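Putative acyl-CoA dehydrogenase (Burkholderia xenovorans, PDB 5JSC) belongs to the flavin-dependent acyl-CoA dehydrogenase family and binds flavin-adenine dinucleotide (FAD) in pockets at the interfaces of a four-chain assembly. Local coordinates at residues Met277-Ala282 with Gln355-Met360; Gln301-Gln306 with Ile350-Gln355. All blocks are in the same frame, centred on the assembly; numbering follows the deposited sequence. Where two conformers were deposited one is given.

Contact 1 of 2, residues Met277-Ala282 with Gln355-Met360; sequences MAEGVA and QLYGGM. With FAD (flavin-adenine dinucleotide), chain T.
In the mainly helical C-terminal domain of the acyl-CoA dehydrogenase fold, where helix 332-356 runs out at the FAD pocket, Tyr357 and Leu356 lean on Glu279 and Gly280 of helix 250-286. The Tyr357 ring reaches the other helix with its hydroxyl end: CE1 lies 3.9 Å from Glu279 CB, and OH makes a weak, 3.5 Å hydrogen bond to the backbone O of Glu279. The Glu279 side chain runs obliquely past this end of the ring. Its CG stands beside the backbone N and a bend at chi2 (-75°) brings OE1 to 3.1 Å from Tyr357 OH, with the carboxylate turned 37° from the ring plane. The other carboxylate oxygen, OE2, has a weak hydrogen bond from His275 one turn earlier in the same helix. Next to the tyrosine in sequence, Leu356 rests its CD1 on the backbone of Gly280, 3.9 Å from the glycine CA. These two helices belong to the C-terminal helical bundle, and the chain turns out of helical geometry at Gly358, whose positive phi starts the turn that meets the pyrophosphate of FAD. Gly358 CA lies 3.7 Å from FAD O3P, so the turn runs close along the pyrophosphate. Gly359 N donates an almost straight hydrogen bond (167°) to FAD O1P at 2.8 Å, and the ribose hydroxyl O3B of FAD donates one of 2.8 Å to Gln355 O. Glu386, Ser147 and Ser153 of the second subunit also bind the cofactor. Val368 and Arg283 also touch the Tyr357 side chain.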
loop_
_atom_site.group_PDB
_atom_site.type_symbol
_atom_site.label_atom_id
_atom_site.label_comp_id
_atom_site.label_asym_id
_atom_site.label_seq_id
_atom_site.Cartn_x
_atom_site.Cartn_y
_atom_site.Cartn_z
ATOM N N MET C 277 13.965 -0.913 14.460
ATOM C CA MET C 277 14.151 0.532 14.335
ATOM C C MET C 277 15.535 0.950 14.813
ATOM O O MET C 277 16.222 1.740 14.154
ATOM C CB MET C 277 13.073 1.258 15.141
ATOM C CG MET C 277 13.138 2.781 15.090
ATOM S SD MET C 277 12.285 3.400 13.625
ATOM C CE MET C 277 13.565 4.175 12.696
ATOM N N ALA C 278 15.948 0.457 15.984
ATOM C CA ALA C 278 17.274 0.807 16.485
ATOM C C ALA C 278 18.360 0.353 15.519
ATOM O O ALA C 278 19.305 1.103 15.236
ATOM C CB ALA C 278 17.482 0.199 17.876
ATOM N N GLU C 279 18.243 -0.868 14.992
ATOM C CA GLU C 279 19.225 -1.346 14.021
ATOM C C GLU C 279 19.229 -0.477 12.770
ATOM O O GLU C 279 20.297 -0.154 12.227
ATOM C CB GLU C 279 18.920 -2.800 13.649
ATOM C CG GLU C 279 18.972 -3.770 14.806
ATOM C CD GLU C 279 20.371 -4.097 15.250
ATOM O OE1 GLU C 279 21.289 -4.063 14.413
ATOM O OE2 GLU C 279 20.544 -4.421 16.439
ATOM N N GLY C 280 18.036 -0.103 12.294
ATOM C CA GLY C 280 17.932 0.645 11.050
ATOM C C GLY C 280 18.495 2.050 11.156
ATOM O O GLY C 280 19.231 2.499 10.274
ATOM N N VAL C 281 18.160 2.771 12.233
ATOM C CA VAL C 281 18.682 4.127 12.352
ATOM C C VAL C 281 20.195 4.100 12.562
ATOM O O VAL C 281 20.914 4.937 12.003
ATOM C CB VAL C 281 17.931 4.914 13.451
ATOM C CG1 VAL C 281 18.309 4.462 14.867
ATOM C CG2 VAL C 281 18.141 6.423 13.274
ATOM N N ALA C 282 20.706 3.132 13.332
ATOM C CA ALA C 282 22.151 3.044 13.513
ATOM C C ALA C 282 22.864 2.766 12.195
ATOM O O ALA C 282 23.929 3.331 11.929
ATOM C CB ALA C 282 22.489 1.969 14.540
ATOM N N GLN C 355 16.239 -4.243 4.548
ATOM C CA GLN C 355 16.631 -3.589 3.303
ATOM C C GLN C 355 17.748 -2.577 3.536
ATOM O O GLN C 355 18.681 -2.465 2.722
ATOM C CB GLN C 355 15.413 -2.921 2.666
ATOM C CG GLN C 355 15.591 -2.561 1.208
ATOM C CD GLN C 355 15.632 -3.772 0.286
ATOM O OE1 GLN C 355 15.397 -4.909 0.704
ATOM N NE2 GLN C 355 15.911 -3.526 -0.992
ATOM N N LEU C 356 17.683 -1.843 4.653
ATOM C CA LEU C 356 18.720 -0.854 4.945
ATOM C C LEU C 356 20.080 -1.510 5.133
ATOM O O LEU C 356 21.116 -0.900 4.823
ATOM C CB LEU C 356 18.346 -0.050 6.199
ATOM C CG LEU C 356 17.197 0.953 6.064
ATOM C CD1 LEU C 356 16.672 1.392 7.436
ATOM C CD2 LEU C 356 17.635 2.166 5.223
ATOM N N TYR C 357 20.100 -2.755 5.619
ATOM C CA TYR C 357 21.349 -3.471 5.839
ATOM C C TYR C 357 21.936 -4.092 4.578
ATOM O O TYR C 357 23.057 -4.610 4.641
ATOM C CB TYR C 357 21.156 -4.563 6.889
ATOM C CG TYR C 357 21.556 -4.089 8.245
ATOM C CD1 TYR C 357 20.645 -3.446 9.070
ATOM C CD2 TYR C 357 22.860 -4.239 8.687
ATOM C CE1 TYR C 357 21.021 -2.982 10.311
ATOM C CE2 TYR C 357 23.238 -3.789 9.927
ATOM C CZ TYR C 357 22.312 -3.161 10.735
ATOM O OH TYR C 357 22.678 -2.696 11.985
ATOM N N GLY C 358 21.227 -4.063 3.447
ATOM C CA GLY C 358 21.776 -4.681 2.250
ATOM C C GLY C 358 21.981 -6.175 2.424
ATOM O O GLY C 358 21.173 -6.872 3.051
ATOM N N GLY C 359 23.090 -6.677 1.870
ATOM C CA GLY C 359 23.361 -8.104 1.945
ATOM C C GLY C 359 23.402 -8.620 3.371
ATOM O O GLY C 359 22.935 -9.731 3.658
ATOM N N MET C 360 23.937 -7.814 4.290
ATOM C CA MET C 360 23.987 -8.211 5.689
ATOM C C MET C 360 22.598 -8.420 6.273
ATOM O O MET C 360 22.449 -9.147 7.263
ATOM C CB MET C 360 24.740 -7.149 6.482
ATOM C CG MET C 360 25.117 -7.562 7.864
ATOM S SD MET C 360 26.284 -6.362 8.506
ATOM C CE MET C 360 27.721 -6.728 7.499
HETATM P PA FAD T . 24.578 -1.055 0.756
HETATM O O1A FAD T . 25.315 -0.614 -0.462
HETATM O O2A FAD T . 25.170 -0.626 2.079
HETATM O O5B FAD T . 23.082 -0.562 0.631
HETATM C C5B FAD T . 22.190 -0.724 1.753
HETATM C C4B FAD T . 20.828 -0.297 1.272
HETATM O O4B FAD T . 20.868 1.106 0.948
HETATM C C3B FAD T . 20.367 -0.938 -0.030
HETATM O O3B FAD T . 19.865 -2.261 0.150
HETATM C C2B FAD T . 19.301 0.050 -0.504
HETATM O O2B FAD T . 18.046 -0.230 0.115
HETATM C C1B FAD T . 19.861 1.393 -0.006
HETATM N N9A FAD T . 20.442 2.248 -1.039
HETATM C C8A FAD T . 21.505 1.953 -1.851
HETATM N N7A FAD T . 21.885 2.948 -2.615
HETATM C C5A FAD T . 21.005 3.970 -2.287
HETATM C C6A FAD T . 20.890 5.299 -2.732
HETATM N N6A FAD T . 21.691 5.846 -3.657
HETATM N N1A FAD T . 19.914 6.060 -2.191
HETATM C C2A FAD T . 19.109 5.516 -1.271
HETATM N N3A FAD T . 19.123 4.275 -0.776
HETATM C C4A FAD T . 20.106 3.549 -1.322
HETATM N N1 FAD T . 27.829 -9.342 -5.024
HETATM C C2 FAD T . 28.748 -9.725 -5.955
HETATM O O2 FAD T . 29.636 -8.962 -6.355
HETATM N N3 FAD T . 28.691 -10.990 -6.483
HETATM C C4 FAD T . 27.755 -11.958 -6.173
HETATM O O4 FAD T . 27.852 -13.083 -6.646
HETATM C C4X FAD T . 26.769 -11.542 -5.215
HETATM N N5 FAD T . 25.885 -12.420 -4.818
HETATM C C5X FAD T . 25.055 -12.077 -3.764
HETATM C C6 FAD T . 24.220 -13.056 -3.222
HETATM C C7 FAD T . 23.452 -12.802 -2.091
HETATM C C7M FAD T . 22.592 -13.896 -1.509
HETATM C C8 FAD T . 23.502 -11.534 -1.497
HETATM C C8M FAD T . 22.692 -11.223 -0.263
HETATM C C9 FAD T . 24.319 -10.552 -2.044
HETATM C C9A FAD T . 25.099 -10.811 -3.167
HETATM N N10 FAD T . 26.017 -9.868 -3.675
HETATM C C10 FAD T . 26.890 -10.214 -4.680
HETATM C "C1'" FAD T . 26.119 -8.546 -3.041
HETATM C "C2'" FAD T . 24.977 -7.600 -3.401
HETATM O "O2'" FAD T . 25.089 -7.170 -4.759
HETATM C "C3'" FAD T . 25.005 -6.388 -2.469
HETATM O "O3'" FAD T . 24.627 -6.858 -1.179
HETATM C "C4'" FAD T . 24.073 -5.245 -2.874
HETATM O "O4'" FAD T . 24.583 -4.611 -4.049
HETATM C "C5'" FAD T . 23.892 -4.226 -1.768
HETATM O "O5'" FAD T . 25.198 -3.763 -1.363
HETATM P P FAD T . 25.458 -3.733 0.230
HETATM O O1P FAD T . 25.164 -5.041 0.865
HETATM O O2P FAD T . 26.869 -3.264 0.447
HETATM O O3P FAD T . 24.433 -2.640 0.768
#

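Contact 2 of 2, residues Gln301-Gln306 with Ile350-Gln355; sequences QAKLAQ and IDAAVQ. With FAD (flavin-adenine dinucleotide), chain T.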
loop_
_atom_site.group_PDB
_atom_site.type_symbol
_atom_site.label_atom_id
_atom_site.label_comp_id
_atom_site.label_asym_id
_atom_site.label_seq_id
_atom_site.Cartn_x
_atom_site.Cartn_y
_atom_site.Cartn_z
ATOM N N GLN C 301 15.588 8.647 4.794
ATOM C CA GLN C 301 14.892 9.452 5.795
ATOM C C GLN C 301 13.397 9.162 5.803
ATOM O O GLN C 301 12.787 9.048 6.875
ATOM C CB GLN C 301 15.167 10.927 5.539
ATOM C CG GLN C 301 16.632 11.256 5.744
ATOM C CD GLN C 301 16.979 12.664 5.382
ATOM O OE1 GLN C 301 16.127 13.437 4.970
ATOM N NE2 GLN C 301 18.246 13.014 5.538
ATOM N N ALA C 302 12.789 9.036 4.620
ATOM C CA ALA C 302 11.361 8.752 4.546
ATOM C C ALA C 302 11.053 7.345 5.037
ATOM O O ALA C 302 10.006 7.110 5.658
ATOM C CB ALA C 302 10.869 8.949 3.112
ATOM N N LYS C 303 11.946 6.397 4.756
ATOM C CA LYS C 303 11.743 5.032 5.231
ATOM C C LYS C 303 11.855 4.956 6.747
ATOM O O LYS C 303 11.023 4.310 7.402
ATOM C CB LYS C 303 12.745 4.080 4.576
ATOM C CG LYS C 303 12.586 2.644 5.020
ATOM C CD LYS C 303 12.532 1.710 3.816
ATOM C CE LYS C 303 13.905 1.218 3.433
ATOM N NZ LYS C 303 13.947 0.754 2.018
ATOM N N LEU C 304 12.865 5.609 7.325
ATOM C CA LEU C 304 12.981 5.665 8.780
ATOM C C LEU C 304 11.761 6.342 9.383
ATOM O O LEU C 304 11.251 5.907 10.423
ATOM C CB LEU C 304 14.253 6.421 9.178
ATOM C CG LEU C 304 15.587 5.745 8.861
ATOM C CD1 LEU C 304 16.760 6.700 9.094
ATOM C CD2 LEU C 304 15.757 4.460 9.670
ATOM N N ALA C 305 11.282 7.418 8.744
ATOM C CA ALA C 305 10.109 8.129 9.249
ATOM C C ALA C 305 8.898 7.213 9.311
ATOM O O ALA C 305 8.161 7.215 10.305
ATOM C CB ALA C 305 9.805 9.344 8.375
ATOM N N GLN C 306 8.686 6.414 8.258
ATOM C CA GLN C 306 7.535 5.521 8.235
ATOM C C GLN C 306 7.686 4.407 9.256
ATOM O O GLN C 306 6.698 3.998 9.883
ATOM C CB GLN C 306 7.334 4.940 6.831
ATOM C CG GLN C 306 6.190 3.914 6.781
ATOM C CD GLN C 306 4.816 4.509 7.085
ATOM O OE1 GLN C 306 4.183 4.184 8.108
ATOM N NE2 GLN C 306 4.332 5.355 6.188
ATOM N N ILE C 350 10.423 -4.285 10.203
ATOM C CA ILE C 350 11.520 -5.238 10.143
ATOM C C ILE C 350 11.995 -5.409 8.708
ATOM O O ILE C 350 13.201 -5.426 8.436
ATOM C CB ILE C 350 11.074 -6.568 10.778
ATOM C CG1 ILE C 350 10.944 -6.380 12.296
ATOM C CG2 ILE C 350 12.040 -7.684 10.444
ATOM C CD1 ILE C 350 10.149 -7.490 12.973
ATOM N N ASP C 351 11.055 -5.502 7.766
ATOM C CA ASP C 351 11.425 -5.651 6.362
ATOM C C ASP C 351 12.240 -4.465 5.879
ATOM O O ASP C 351 13.212 -4.634 5.122
ATOM C CB ASP C 351 10.167 -5.813 5.516
ATOM C CG ASP C 351 10.470 -6.101 4.082
ATOM O OD1 ASP C 351 10.772 -7.272 3.777
ATOM O OD2 ASP C 351 10.395 -5.151 3.266
ATOM N N ALA C 352 11.860 -3.257 6.304
ATOM C CA ALA C 352 12.607 -2.061 5.933
ATOM C C ALA C 352 14.004 -2.073 6.543
ATOM O O ALA C 352 14.972 -1.671 5.889
ATOM C CB ALA C 352 11.842 -0.810 6.368
ATOM N N ALA C 353 14.131 -2.533 7.795
ATOM C CA ALA C 353 15.450 -2.608 8.420
ATOM C C ALA C 353 16.357 -3.611 7.708
ATOM O O ALA C 353 17.562 -3.363 7.547
ATOM C CB ALA C 353 15.313 -2.954 9.911
ATOM N N VAL C 354 15.809 -4.759 7.295
ATOM C CA VAL C 354 16.574 -5.696 6.470
ATOM C C VAL C 354 17.108 -4.990 5.229
ATOM O O VAL C 354 18.293 -5.098 4.886
ATOM C CB VAL C 354 15.706 -6.908 6.086
ATOM C CG1 VAL C 354 16.406 -7.735 5.008
ATOM C CG2 VAL C 354 15.426 -7.760 7.309
ATOM N N GLN C 355 16.239 -4.243 4.548
ATOM C CA GLN C 355 16.631 -3.589 3.303
ATOM C C GLN C 355 17.748 -2.577 3.536
ATOM O O GLN C 355 18.681 -2.465 2.722
ATOM C CB GLN C 355 15.413 -2.921 2.666
ATOM C CG GLN C 355 15.591 -2.561 1.208
ATOM C CD GLN C 355 15.632 -3.772 0.286
ATOM O OE1 GLN C 355 15.397 -4.909 0.704
ATOM N NE2 GLN C 355 15.911 -3.526 -0.992
HETATM P PA FAD T . 24.578 -1.055 0.756
HETATM O O1A FAD T . 25.315 -0.614 -0.462
HETATM O O2A FAD T . 25.170 -0.626 2.079
HETATM O O5B FAD T . 23.082 -0.562 0.631
HETATM C C5B FAD T . 22.190 -0.724 1.753
HETATM C C4B FAD T . 20.828 -0.297 1.272
HETATM O O4B FAD T . 20.868 1.106 0.948
HETATM C C3B FAD T . 20.367 -0.938 -0.030
HETATM O O3B FAD T . 19.865 -2.261 0.150
HETATM C C2B FAD T . 19.301 0.050 -0.504
HETATM O O2B FAD T . 18.046 -0.230 0.115
HETATM C C1B FAD T . 19.861 1.393 -0.006
HETATM N N9A FAD T . 20.442 2.248 -1.039
HETATM C C8A FAD T . 21.505 1.953 -1.851
HETATM N N7A FAD T . 21.885 2.948 -2.615
HETATM C C5A FAD T . 21.005 3.970 -2.287
HETATM C C6A FAD T . 20.890 5.299 -2.732
HETATM N N6A FAD T . 21.691 5.846 -3.657
HETATM N N1A FAD T . 19.914 6.060 -2.191
HETATM C C2A FAD T . 19.109 5.516 -1.271
HETATM N N3A FAD T . 19.123 4.275 -0.776
HETATM C C4A FAD T . 20.106 3.549 -1.322
HETATM N N1 FAD T . 27.829 -9.342 -5.024
HETATM C C2 FAD T . 28.748 -9.725 -5.955
HETATM O O2 FAD T . 29.636 -8.962 -6.355
HETATM N N3 FAD T . 28.691 -10.990 -6.483
HETATM C C4 FAD T . 27.755 -11.958 -6.173
HETATM O O4 FAD T . 27.852 -13.083 -6.646
HETATM C C4X FAD T . 26.769 -11.542 -5.215
HETATM N N5 FAD T . 25.885 -12.420 -4.818
HETATM C C5X FAD T . 25.055 -12.077 -3.764
HETATM C C6 FAD T . 24.220 -13.056 -3.222
HETATM C C7 FAD T . 23.452 -12.802 -2.091
HETATM C C7M FAD T . 22.592 -13.896 -1.509
HETATM C C8 FAD T . 23.502 -11.534 -1.497
HETATM C C8M FAD T . 22.692 -11.223 -0.263
HETATM C C9 FAD T . 24.319 -10.552 -2.044
HETATM C C9A FAD T . 25.099 -10.811 -3.167
HETATM N N10 FAD T . 26.017 -9.868 -3.675
HETATM C C10 FAD T . 26.890 -10.214 -4.680
HETATM C "C1'" FAD T . 26.119 -8.546 -3.041
HETATM C "C2'" FAD T . 24.977 -7.600 -3.401
HETATM O "O2'" FAD T . 25.089 -7.170 -4.759
HETATM C "C3'" FAD T . 25.005 -6.388 -2.469
HETATM O "O3'" FAD T . 24.627 -6.858 -1.179
HETATM C "C4'" FAD T . 24.073 -5.245 -2.874
HETATM O "O4'" FAD T . 24.583 -4.611 -4.049
HETATM C "C5'" FAD T . 23.892 -4.226 -1.768
HETATM O "O5'" FAD T . 25.198 -3.763 -1.363
HETATM P P FAD T . 25.458 -3.733 0.230
HETATM O O1P FAD T . 25.164 -5.041 0.865
HETATM O O2P FAD T . 26.869 -3.264 0.447
HETATM O O3P FAD T . 24.433 -2.640 0.768
#
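Lys303 lies across Ala352 in the C-terminal helical bundle of the acyl-CoA dehydrogenase fold, joining helix 298-325 to helix 332-356 beside the ribose of FAD. The lysine buries the largest area of the contact and does so with its hydrocarbon part. With CG anti to the backbone N (chi1 -180°) and the chain kinked at chi2 and chi3, CD comes to 3.7 Å from Ala352 CB and CG to 3.8 Å. The methyl of Ala352 points toward the neighbouring helix, and the CA atoms of Lys303 and Ala352 are 7.2 Å apart. Met307, one turn on in helix 298-325, packs against the same alanine. Lys303 was modelled in two conformers, so the contacts of its outer end hold for the one described. In that conformer, the chain crosses that of Gln355 at about a right angle. The Gln355 amide turns away from the lysine to the second subunit, where OE1 accepts a hydrogen bond from Arg376 and NE2 donates to Glu386 and to Arg379 O. What meets the ammonium is therefore the aliphatic stem of the glutamine, with Lys303 NZ 3.8 Å from Gln355 CG and 4.0 Å from its CB.

Contacts 1 and 2 lie with their centres about 8 Å apart and share both helix 332-356 and Gln355. In sequence, both segments of contact 2 fall between the outer ends of contact 1, overlapping it at Gln355. Leu304 of helix 298-325 ties them together: its CD2 packs 3.9 Å from Leu356 CD1 and equally close to Val281 N, while Met277 CE lies 3.7 Å from Leu304 O. Leu304 thus brings helices 250-286, 298-325 and 332-356 together. Both contacts reach FAD through the shared Gln355, whose O takes a bond from O3B; contact 1 goes on to the pyrophosphate with Gly359. The third subunit packs against both, on Met277 and Val281 in one and Ala302 and Ala305 in the other.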